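Local coordinates for molybdopterin adenylyltransferase (Helicobacter pylori, PDB 4XCW), which probably transfers the adenylyl group of ATP to molybdopterin, giving the adenylylated intermediate of molybdenum cofactor biosynthesis, at residues Leu34-Leu42 / Tyr163-Ile171; Phe101-Tyr112 / Glu143-Ile152. All coordinates share one frame; numbering follows the deposited sequence.

Contact 1 of 2, residues Leu34-Leu42 / Tyr163-Ile171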
loop_
_atom_site.group_PDB
_atom_site.type_symbol
_atom_site.label_atom_id
_atom_site.label_comp_id
_atom_site.label_asym_id
_atom_site.label_seq_id
_atom_site.Cartn_x
_atom_site.Cartn_y
_atom_site.Cartn_z
ATOM N N LEU B 34 -18.401 11.310 -15.697
ATOM C CA LEU B 34 -18.462 10.036 -16.396
ATOM C C LEU B 34 -19.240 10.172 -17.704
ATOM O O LEU B 34 -18.927 9.500 -18.690
ATOM C CB LEU B 34 -19.071 8.966 -15.489
ATOM C CG LEU B 34 -18.126 8.593 -14.341
ATOM C CD1 LEU B 34 -18.782 7.628 -13.368
ATOM C CD2 LEU B 34 -16.815 8.012 -14.880
ATOM N N SER B 35 -20.230 11.062 -17.722
ATOM C CA SER B 35 -21.007 11.307 -18.938
ATOM C C SER B 35 -20.158 11.931 -20.039
ATOM O O SER B 35 -20.399 11.695 -21.220
ATOM C CB SER B 35 -22.207 12.209 -18.644
ATOM O OG SER B 35 -23.178 11.530 -17.868
ATOM N N GLU B 36 -19.173 12.734 -19.651
ATOM C CA GLU B 36 -18.287 13.383 -20.613
ATOM C C GLU B 36 -17.175 12.447 -21.086
ATOM O O GLU B 36 -16.639 12.612 -22.183
ATOM C CB GLU B 36 -17.675 14.646 -20.007
ATOM C CG GLU B 36 -18.681 15.738 -19.678
ATOM C CD GLU B 36 -18.060 16.880 -18.894
ATOM O OE1 GLU B 36 -16.852 16.795 -18.584
ATOM O OE2 GLU B 36 -18.777 17.860 -18.589
ATOM N N TYR B 37 -16.837 11.469 -20.252
ATOM C CA TYR B 37 -15.733 10.552 -20.528
ATOM C C TYR B 37 -16.117 9.394 -21.444
ATOM O O TYR B 37 -15.266 8.846 -22.147
ATOM C CB TYR B 37 -15.180 9.981 -19.221
ATOM C CG TYR B 37 -14.288 10.923 -18.442
ATOM C CD1 TYR B 37 -14.098 12.243 -18.844
ATOM C CD2 TYR B 37 -13.628 10.484 -17.297
ATOM C CE1 TYR B 37 -13.280 13.096 -18.122
ATOM C CE2 TYR B 37 -12.810 11.328 -16.574
ATOM C CZ TYR B 37 -12.638 12.629 -16.984
ATOM O OH TYR B 37 -11.816 13.461 -16.251
ATOM N N LEU B 38 -17.392 9.017 -21.423
ATOM C CA LEU B 38 -17.862 7.848 -22.164
ATOM C C LEU B 38 -18.821 8.201 -23.296
ATOM O O LEU B 38 -19.654 9.098 -23.167
ATOM C CB LEU B 38 -18.544 6.864 -21.212
ATOM C CG LEU B 38 -17.629 6.193 -20.191
ATOM C CD1 LEU B 38 -18.444 5.465 -19.141
ATOM C CD2 LEU B 38 -16.692 5.232 -20.902
ATOM N N LEU B 39 -18.701 7.473 -24.401
ATOM C CA LEU B 39 -19.585 7.645 -25.542
ATOM C C LEU B 39 -20.794 6.718 -25.446
ATOM O O LEU B 39 -21.818 6.954 -26.089
ATOM C CB LEU B 39 -18.825 7.390 -26.846
ATOM C CG LEU B 39 -17.644 8.329 -27.107
ATOM C CD1 LEU B 39 -16.828 7.854 -28.297
ATOM C CD2 LEU B 39 -18.140 9.747 -27.338
ATOM N N ASN B 40 -20.669 5.670 -24.638
ATOM C CA ASN B 40 -21.739 4.688 -24.475
ATOM C C ASN B 40 -23.024 5.305 -23.956
ATOM O O ASN B 40 -22.984 6.300 -23.236
ATOM C CB ASN B 40 -21.319 3.581 -23.502
ATOM C CG ASN B 40 -20.009 2.932 -23.880
ATOM O OD1 ASN B 40 -18.946 3.525 -23.718
ATOM N ND2 ASN B 40 -20.078 1.700 -24.380
ATOM N N PRO B 41 -24.171 4.711 -24.314
ATOM C CA PRO B 41 -25.367 5.006 -23.525
ATOM C C PRO B 41 -25.116 4.608 -22.075
ATOM O O PRO B 41 -24.620 3.508 -21.806
ATOM C CB PRO B 41 -26.456 4.143 -24.174
ATOM C CG PRO B 41 -25.728 3.163 -25.050
ATOM C CD PRO B 41 -24.455 3.826 -25.455
ATOM N N LEU B 42 -25.427 5.503 -21.147
ATOM C CA LEU B 42 -25.137 5.249 -19.747
ATOM C C LEU B 42 -26.413 5.131 -18.930
ATOM O O LEU B 42 -27.386 5.850 -19.164
ATOM C CB LEU B 42 -24.254 6.359 -19.178
ATOM C CG LEU B 42 -22.939 6.612 -19.912
ATOM C CD1 LEU B 42 -22.180 7.764 -19.270
ATOM C CD2 LEU B 42 -22.098 5.351 -19.929
ATOM N N TYR B 163 -18.032 -3.133 -22.782
ATOM C CA TYR B 163 -16.924 -2.456 -23.443
ATOM C C TYR B 163 -17.110 -0.947 -23.507
ATOM O O TYR B 163 -17.881 -0.440 -24.321
ATOM C CB TYR B 163 -16.753 -3.015 -24.852
ATOM C CG TYR B 163 -15.476 -2.582 -25.531
ATOM C CD1 TYR B 163 -14.312 -3.321 -25.380
ATOM C CD2 TYR B 163 -15.437 -1.447 -26.334
ATOM C CE1 TYR B 163 -13.141 -2.942 -26.004
ATOM C CE2 TYR B 163 -14.265 -1.058 -26.963
ATOM C CZ TYR B 163 -13.121 -1.812 -26.793
ATOM O OH TYR B 163 -11.949 -1.441 -27.414
ATOM N N MET B 164 -16.396 -0.238 -22.639
ATOM C CA MET B 164 -16.425 1.214 -22.614
ATOM C C MET B 164 -15.768 1.814 -23.843
ATOM O O MET B 164 -14.669 1.413 -24.228
ATOM C CB MET B 164 -15.720 1.735 -21.369
ATOM C CG MET B 164 -16.483 1.532 -20.091
ATOM S SD MET B 164 -15.454 2.023 -18.702
ATOM C CE MET B 164 -16.634 1.854 -17.368
ATOM N N GLN B 165 -16.443 2.789 -24.441
ATOM C CA GLN B 165 -15.882 3.534 -25.554
ATOM C C GLN B 165 -15.661 4.979 -25.132
ATOM O O GLN B 165 -16.599 5.723 -24.844
ATOM C CB GLN B 165 -16.787 3.436 -26.775
ATOM C CG GLN B 165 -17.169 2.005 -27.084
ATOM C CD GLN B 165 -17.279 1.729 -28.563
ATOM O OE1 GLN B 165 -16.898 2.554 -29.393
ATOM N NE2 GLN B 165 -17.799 0.558 -28.904
ATOM N N VAL B 166 -14.391 5.352 -25.088
ATOM C CA VAL B 166 -13.950 6.615 -24.519
ATOM C C VAL B 166 -14.206 7.812 -25.429
ATOM O O VAL B 166 -14.026 7.729 -26.639
ATOM C CB VAL B 166 -12.455 6.525 -24.200
ATOM C CG1 VAL B 166 -11.962 7.789 -23.544
ATOM C CG2 VAL B 166 -12.222 5.330 -23.303
ATOM N N ASN B 167 -14.651 8.916 -24.831
ATOM C CA ASN B 167 -14.717 10.193 -25.526
ATOM C C ASN B 167 -13.336 10.836 -25.460
ATOM O O ASN B 167 -12.980 11.475 -24.471
ATOM C CB ASN B 167 -15.782 11.107 -24.911
ATOM C CG ASN B 167 -16.051 12.348 -25.753
ATOM O OD1 ASN B 167 -15.200 12.791 -26.524
ATOM N ND2 ASN B 167 -17.245 12.916 -25.604
ATOM N N GLU B 168 -12.559 10.649 -26.519
ATOM C CA GLU B 168 -11.152 11.019 -26.511
ATOM C C GLU B 168 -10.957 12.533 -26.557
ATOM O O GLU B 168 -9.859 13.036 -26.329
ATOM C CB GLU B 168 -10.442 10.332 -27.679
ATOM C CG GLU B 168 -10.609 8.819 -27.617
ATOM C CD GLU B 168 -9.836 8.082 -28.685
ATOM O OE1 GLU B 168 -9.274 8.740 -29.580
ATOM O OE2 GLU B 168 -9.795 6.835 -28.623
ATOM N N LYS B 169 -12.037 13.252 -26.838
ATOM C CA LYS B 169 -12.041 14.701 -26.721
ATOM C C LYS B 169 -11.841 15.124 -25.263
ATOM O O LYS B 169 -11.358 16.219 -24.982
ATOM C CB LYS B 169 -13.352 15.273 -27.267
ATOM C CG LYS B 169 -13.405 16.784 -27.295
ATOM C CD LYS B 169 -12.294 17.334 -28.163
ATOM C CE LYS B 169 -12.209 18.841 -28.059
ATOM N NZ LYS B 169 -13.432 19.526 -28.563
ATOM N N ASN B 170 -12.203 14.244 -24.336
ATOM C CA ASN B 170 -12.209 14.603 -22.924
ATOM C C ASN B 170 -11.225 13.829 -22.051
ATOM O O ASN B 170 -10.811 14.316 -21.000
ATOM C CB ASN B 170 -13.621 14.436 -22.363
ATOM C CG ASN B 170 -14.600 15.426 -22.962
ATOM O OD1 ASN B 170 -14.227 16.545 -23.314
ATOM N ND2 ASN B 170 -15.860 15.021 -23.078
ATOM N N ILE B 171 -10.857 12.625 -22.478
ATOM C CA ILE B 171 -9.972 11.778 -21.685
ATOM C C ILE B 171 -9.355 10.708 -22.586
ATOM O O ILE B 171 -9.925 10.351 -23.617
ATOM C CB ILE B 171 -10.739 11.127 -20.495
ATOM C CG1 ILE B 171 -9.782 10.517 -19.464
ATOM C CG2 ILE B 171 -11.756 10.111 -20.984
ATOM C CD1 ILE B 171 -9.286 11.514 -18.431
HETATM O O HOH W 1 -19.710 11.823 -23.858
#

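Contact 2 of 2, residues Phe101-Tyr112 / Glu143-Ile152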
loop_
_atom_site.group_PDB
_atom_site.type_symbol
_atom_site.label_atom_id
_atom_site.label_comp_id
_atom_site.label_asym_id
_atom_site.label_seq_id
_atom_site.Cartn_x
_atom_site.Cartn_y
_atom_site.Cartn_z
ATOM N N PHE B 101 -4.773 1.692 -7.315
ATOM C CA PHE B 101 -5.745 2.782 -7.344
ATOM C C PHE B 101 -5.612 3.648 -6.108
ATOM O O PHE B 101 -5.556 4.865 -6.213
ATOM C CB PHE B 101 -7.175 2.254 -7.432
ATOM C CG PHE B 101 -7.631 1.932 -8.827
ATOM C CD1 PHE B 101 -7.428 0.671 -9.365
ATOM C CD2 PHE B 101 -8.279 2.885 -9.595
ATOM C CE1 PHE B 101 -7.862 0.367 -10.646
ATOM C CE2 PHE B 101 -8.713 2.589 -10.877
ATOM C CZ PHE B 101 -8.501 1.326 -11.405
ATOM N N GLY B 102 -5.575 3.018 -4.939
ATOM C CA GLY B 102 -5.393 3.747 -3.691
ATOM C C GLY B 102 -4.114 4.565 -3.675
ATOM O O GLY B 102 -4.083 5.697 -3.186
ATOM N N GLU B 103 -3.047 3.989 -4.217
ATOM C CA GLU B 103 -1.773 4.692 -4.301
ATOM C C GLU B 103 -1.871 5.941 -5.168
ATOM O O GLU B 103 -1.434 7.028 -4.767
ATOM C CB GLU B 103 -0.697 3.758 -4.852
ATOM C CG GLU B 103 -0.303 2.672 -3.876
ATOM C CD GLU B 103 0.428 1.521 -4.530
ATOM O OE1 GLU B 103 0.668 1.569 -5.764
ATOM O OE2 GLU B 103 0.752 0.559 -3.804
ATOM N N LEU B 104 -2.454 5.790 -6.349
ATOM C CA LEU B 104 -2.513 6.894 -7.294
ATOM C C LEU B 104 -3.467 7.985 -6.821
ATOM O O LEU B 104 -3.198 9.164 -7.017
ATOM C CB LEU B 104 -2.927 6.397 -8.681
ATOM C CG LEU B 104 -3.014 7.492 -9.751
ATOM C CD1 LEU B 104 -1.688 8.215 -9.869
ATOM C CD2 LEU B 104 -3.452 6.919 -11.100
ATOM N N MET B 105 -4.584 7.599 -6.201
ATOM C CA MET B 105 -5.539 8.606 -5.743
ATOM C C MET B 105 -4.925 9.467 -4.629
ATOM O O MET B 105 -5.115 10.685 -4.606
ATOM C CB MET B 105 -6.851 7.954 -5.276
ATOM C CG MET B 105 -7.641 7.313 -6.413
ATOM S SD MET B 105 -9.303 6.730 -5.975
ATOM C CE MET B 105 -8.943 5.368 -4.866
ATOM N N ARG B 106 -4.167 8.847 -3.728
ATOM C CA ARG B 106 -3.425 9.623 -2.732
ATOM C C ARG B 106 -2.341 10.506 -3.355
ATOM O O ARG B 106 -2.208 11.665 -2.966
ATOM C CB ARG B 106 -2.795 8.712 -1.674
ATOM C CG ARG B 106 -3.793 8.216 -0.632
ATOM C CD ARG B 106 -3.132 7.391 0.464
ATOM N NE ARG B 106 -2.703 6.082 -0.028
ATOM C CZ ARG B 106 -3.482 5.006 -0.081
ATOM N NH1 ARG B 106 -4.741 5.072 0.327
ATOM N NH2 ARG B 106 -3.000 3.860 -0.546
ATOM N N MET B 107 -1.564 9.972 -4.300
ATOM C CA MET B 107 -0.505 10.750 -4.945
ATOM C C MET B 107 -1.082 11.966 -5.654
ATOM O O MET B 107 -0.500 13.059 -5.626
ATOM C CB MET B 107 0.272 9.890 -5.944
ATOM C CG MET B 107 1.034 8.742 -5.324
ATOM S SD MET B 107 1.788 7.662 -6.554
ATOM C CE MET B 107 2.286 6.289 -5.521
ATOM N N THR B 108 -2.230 11.768 -6.289
ATOM C CA THR B 108 -2.912 12.833 -7.009
ATOM C C THR B 108 -3.338 13.940 -6.048
ATOM O O THR B 108 -3.104 15.121 -6.304
ATOM C CB THR B 108 -4.139 12.287 -7.760
ATOM O OG1 THR B 108 -3.715 11.249 -8.654
ATOM C CG2 THR B 108 -4.814 13.392 -8.561
ATOM N N SER B 109 -3.953 13.549 -4.936
ATOM C CA SER B 109 -4.392 14.511 -3.935
ATOM C C SER B 109 -3.207 15.133 -3.201
ATOM O O SER B 109 -3.255 16.305 -2.809
ATOM C CB SER B 109 -5.339 13.848 -2.934
ATOM O OG SER B 109 -5.842 14.802 -2.015
ATOM N N LEU B 110 -2.136 14.357 -3.035
ATOM C CA LEU B 110 -0.963 14.820 -2.287
ATOM C C LEU B 110 -0.246 15.979 -2.981
ATOM O O LEU B 110 0.549 16.690 -2.357
ATOM C CB LEU B 110 0.009 13.656 -2.053
ATOM C CG LEU B 110 1.127 13.875 -1.028
ATOM C CD1 LEU B 110 0.571 14.341 0.311
ATOM C CD2 LEU B 110 1.937 12.600 -0.852
ATOM N N LYS B 111 -0.526 16.178 -4.264
ATOM C CA LYS B 111 -0.025 17.360 -4.957
ATOM C C LYS B 111 -0.583 18.626 -4.316
ATOM O O LYS B 111 0.092 19.655 -4.259
ATOM C CB LYS B 111 -0.388 17.321 -6.446
ATOM C CG LYS B 111 0.285 16.205 -7.232
ATOM C CD LYS B 111 -0.196 16.171 -8.681
ATOM C CE LYS B 111 0.401 14.992 -9.438
ATOM N NZ LYS B 111 -0.212 14.802 -10.782
ATOM N N TYR B 112 -1.817 18.539 -3.825
ATOM C CA TYR B 112 -2.515 19.700 -3.278
ATOM C C TYR B 112 -2.437 19.796 -1.750
ATOM O O TYR B 112 -2.036 20.827 -1.207
ATOM C CB TYR B 112 -3.986 19.683 -3.709
ATOM C CG TYR B 112 -4.200 19.521 -5.200
ATOM C CD1 TYR B 112 -4.210 20.626 -6.043
ATOM C CD2 TYR B 112 -4.397 18.265 -5.763
ATOM C CE1 TYR B 112 -4.409 20.487 -7.406
ATOM C CE2 TYR B 112 -4.597 18.114 -7.126
ATOM C CZ TYR B 112 -4.602 19.230 -7.943
ATOM O OH TYR B 112 -4.798 19.092 -9.300
ATOM N N GLU B 143 -10.659 15.732 -10.181
ATOM C CA GLU B 143 -9.223 15.482 -10.245
ATOM C C GLU B 143 -8.915 14.000 -10.083
ATOM O O GLU B 143 -8.042 13.461 -10.760
ATOM C CB GLU B 143 -8.493 16.298 -9.179
ATOM C CG GLU B 143 -8.567 17.796 -9.423
ATOM C CD GLU B 143 -8.337 18.610 -8.171
ATOM O OE1 GLU B 143 -8.595 18.098 -7.062
ATOM O OE2 GLU B 143 -7.900 19.769 -8.294
ATOM N N CYS B 144 -9.642 13.345 -9.186
ATOM C CA CYS B 144 -9.459 11.923 -8.945
ATOM C C CYS B 144 -9.825 11.087 -10.172
ATOM O O CYS B 144 -9.049 10.235 -10.604
ATOM C CB CYS B 144 -10.287 11.491 -7.738
ATOM S SG CYS B 144 -10.143 9.751 -7.314
ATOM N N LEU B 145 -10.998 11.347 -10.744
ATOM C CA LEU B 145 -11.455 10.592 -11.908
ATOM C C LEU B 145 -10.544 10.841 -13.110
ATOM O O LEU B 145 -10.254 9.927 -13.878
ATOM C CB LEU B 145 -12.905 10.951 -12.247
ATOM C CG LEU B 145 -13.958 10.269 -11.372
ATOM C CD1 LEU B 145 -15.337 10.858 -11.611
ATOM C CD2 LEU B 145 -13.957 8.763 -11.615
ATOM N N GLU B 146 -10.084 12.079 -13.269
ATOM C CA GLU B 146 -9.172 12.393 -14.365
ATOM C C GLU B 146 -7.901 11.550 -14.260
ATOM O O GLU B 146 -7.351 11.101 -15.268
ATOM C CB GLU B 146 -8.827 13.886 -14.375
ATOM C CG GLU B 146 -7.917 14.293 -15.525
ATOM C CD GLU B 146 -7.765 15.796 -15.651
ATOM O OE1 GLU B 146 -8.496 16.531 -14.954
ATOM O OE2 GLU B 146 -6.911 16.243 -16.445
ATOM N N ALA B 147 -7.464 11.308 -13.031
ATOM C CA ALA B 147 -6.240 10.562 -12.791
ATOM C C ALA B 147 -6.408 9.062 -13.006
ATOM O O ALA B 147 -5.524 8.420 -13.571
ATOM C CB ALA B 147 -5.740 10.821 -11.383
ATOM N N VAL B 148 -7.526 8.502 -12.547
ATOM C CA VAL B 148 -7.669 7.044 -12.544
ATOM C C VAL B 148 -8.428 6.486 -13.741
ATOM O O VAL B 148 -8.243 5.322 -14.091
ATOM C CB VAL B 148 -8.373 6.527 -11.261
ATOM C CG1 VAL B 148 -7.608 6.962 -10.019
ATOM C CG2 VAL B 148 -9.825 6.978 -11.205
ATOM N N PHE B 149 -9.271 7.297 -14.372
ATOM C CA PHE B 149 -10.083 6.774 -15.469
ATOM C C PHE B 149 -9.299 6.169 -16.651
ATOM O O PHE B 149 -9.779 5.208 -17.255
ATOM C CB PHE B 149 -11.028 7.840 -16.020
ATOM C CG PHE B 149 -12.037 7.284 -16.987
ATOM C CD1 PHE B 149 -13.178 6.655 -16.524
ATOM C CD2 PHE B 149 -11.826 7.359 -18.353
ATOM C CE1 PHE B 149 -14.101 6.125 -17.406
ATOM C CE2 PHE B 149 -12.746 6.830 -19.240
ATOM C CZ PHE B 149 -13.885 6.215 -18.762
ATOM N N PRO B 150 -8.113 6.721 -17.000
ATOM C CA PRO B 150 -7.414 6.098 -18.133
ATOM C C PRO B 150 -7.111 4.602 -17.976
ATOM O O PRO B 150 -6.810 3.954 -18.974
ATOM C CB PRO B 150 -6.116 6.903 -18.214
ATOM C CG PRO B 150 -6.527 8.268 -17.770
ATOM C CD PRO B 150 -7.491 8.011 -16.636
ATOM N N ALA B 151 -7.217 4.063 -16.764
ATOM C CA ALA B 151 -6.962 2.644 -16.537
ATOM C C ALA B 151 -8.254 1.840 -16.429
ATOM O O ALA B 151 -8.226 0.611 -16.369
ATOM C CB ALA B 151 -6.115 2.449 -15.274
ATOM N N ILE B 152 -9.389 2.526 -16.409
ATOM C CA ILE B 152 -10.656 1.864 -16.089
ATOM C C ILE B 152 -11.242 1.008 -17.240
ATOM O O ILE B 152 -11.620 -0.147 -17.013
ATOM C CB ILE B 152 -11.700 2.903 -15.610
ATOM C CG1 ILE B 152 -11.314 3.408 -14.218
ATOM C CG2 ILE B 152 -13.097 2.307 -15.556
ATOM C CD1 ILE B 152 -12.299 4.394 -13.625
#

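Contact 1 of 2, residues Leu34-Leu42 / Tyr163-Ile171
Asn40 and Ile171 owe their places in this contact to their first torsions. With CG beside the backbone N (chi1 -54°), the carboxamide of Asn40 reaches the backbone at Tyr163-Gln165 and meets it with both ends. Its OD1 takes the N-H of Gln165 on a lone pair in the carbonyl plane, N to OD1 2.7 Å, while ND2 gives a longer, more bent bond to Tyr163 O at 3.1 Å. These bonds, with one from ND2 to Gln4 O, fix the rotation of the amide. In Ile171, CG1 is anti to the backbone N (chi1 -166°), and the branched side chain lies over one face of the Tyr37 ring: CB stands 4.0 Å from the centroid in a CH-pi contact, its CG2 nears CG of Tyr37 and its CD1 lies by CZ of the same ring.

Between these ends the backbones join at a single beta bridge, Leu38 with Val166. Asn167 N donates to Tyr37 O and Leu39 N to Gln165 O, each at 2.8 Å. The helix that ends at Tyr37 thus passes its last carbonyls to the other segment, for Glu36 O receives Asn170 ND2 at 2.7 Å in a nearly straight bond. Asn167 OD1 accepts from Lys169 N in an Asx turn, and Asn167 O takes the N-H groups of Asn170 and Ile171, closing the turn that carries Asn170 back to Glu36. Leu39 lays CD2 against Asn167 CB at 3.6 Å, whereas Leu38 CD2 packs on Met164 CB.

The contact joins the C-terminal end of helix 25-37 to the segment after helix 152-158; Met164 also touches Ile6 of strand 6-13 and Ile152 of that helix.

Contact 2 of 2, residues Phe101-Tyr112 / Glu143-Ile152
One face of the Tyr112 ring looks onto the carboxylate of Glu143, the two planes only 18° apart; OE1 lies over the ring and Glu143 OE2 is 3.4 Å from Tyr112 CZ. The carboxylate's firm partner is Lys139, which forms a salt bridge with OE2, and Tyr112 itself is poorly ordered. At the other end, the Phe101 ring has Ile152 CG1 at its edge, 4.3 Å from CE2, while Val148 CB approaches CE2 obliquely at 4.0 Å.

Between the two rings the helices meet through small and sulfur-bearing side chains. A chi1 of -179° swings Cys144 SG away from its own N, to within 3.4 Å of Met105 SD, and Met105 CG also packs against Val148 CG1 at 3.6 Å. Ala147 CB rests on Thr108 OG1 at 3.4 Å; that hydroxyl donates back to Leu104 O, which also accepts Thr108 N from the opposite face of its plane.

The axes of helices 101-110 and 143-148 come within 9.6 Å at 129°, nearer perpendicular than antiparallel. Beneath them lies strand 129-134, whose Ile132 touches Phe101, Met105 and Ile152. Elsewhere on helix 99-110, Glu103 pairs with Arg106 of one neighbouring subunit and Arg106 with Glu103 of the other.

How the contacts relate
Along the chain, contact 2 is nested inside the loop that contact 1 closes: segment 34-42 comes first, 101-112 and 143-152 follow, and 163-171 returns at the end. Their centres are about 18 Å apart, yet they touch, since Tyr37 packs on Glu146 and Phe149, Leu38 on Phe149 and Ile171 on Glu146. Helix 138-148 therefore links helix 25-37 on one side with helix 99-110 on the other, all resting against the mixed sheet of this alpha/beta molybdopterin-binding fold. Contact 1 ties the C-terminal segment to the body of the subunit, and no other chain of the assembly touches it; contact 2 includes the helix that pairs with both neighbouring subunits.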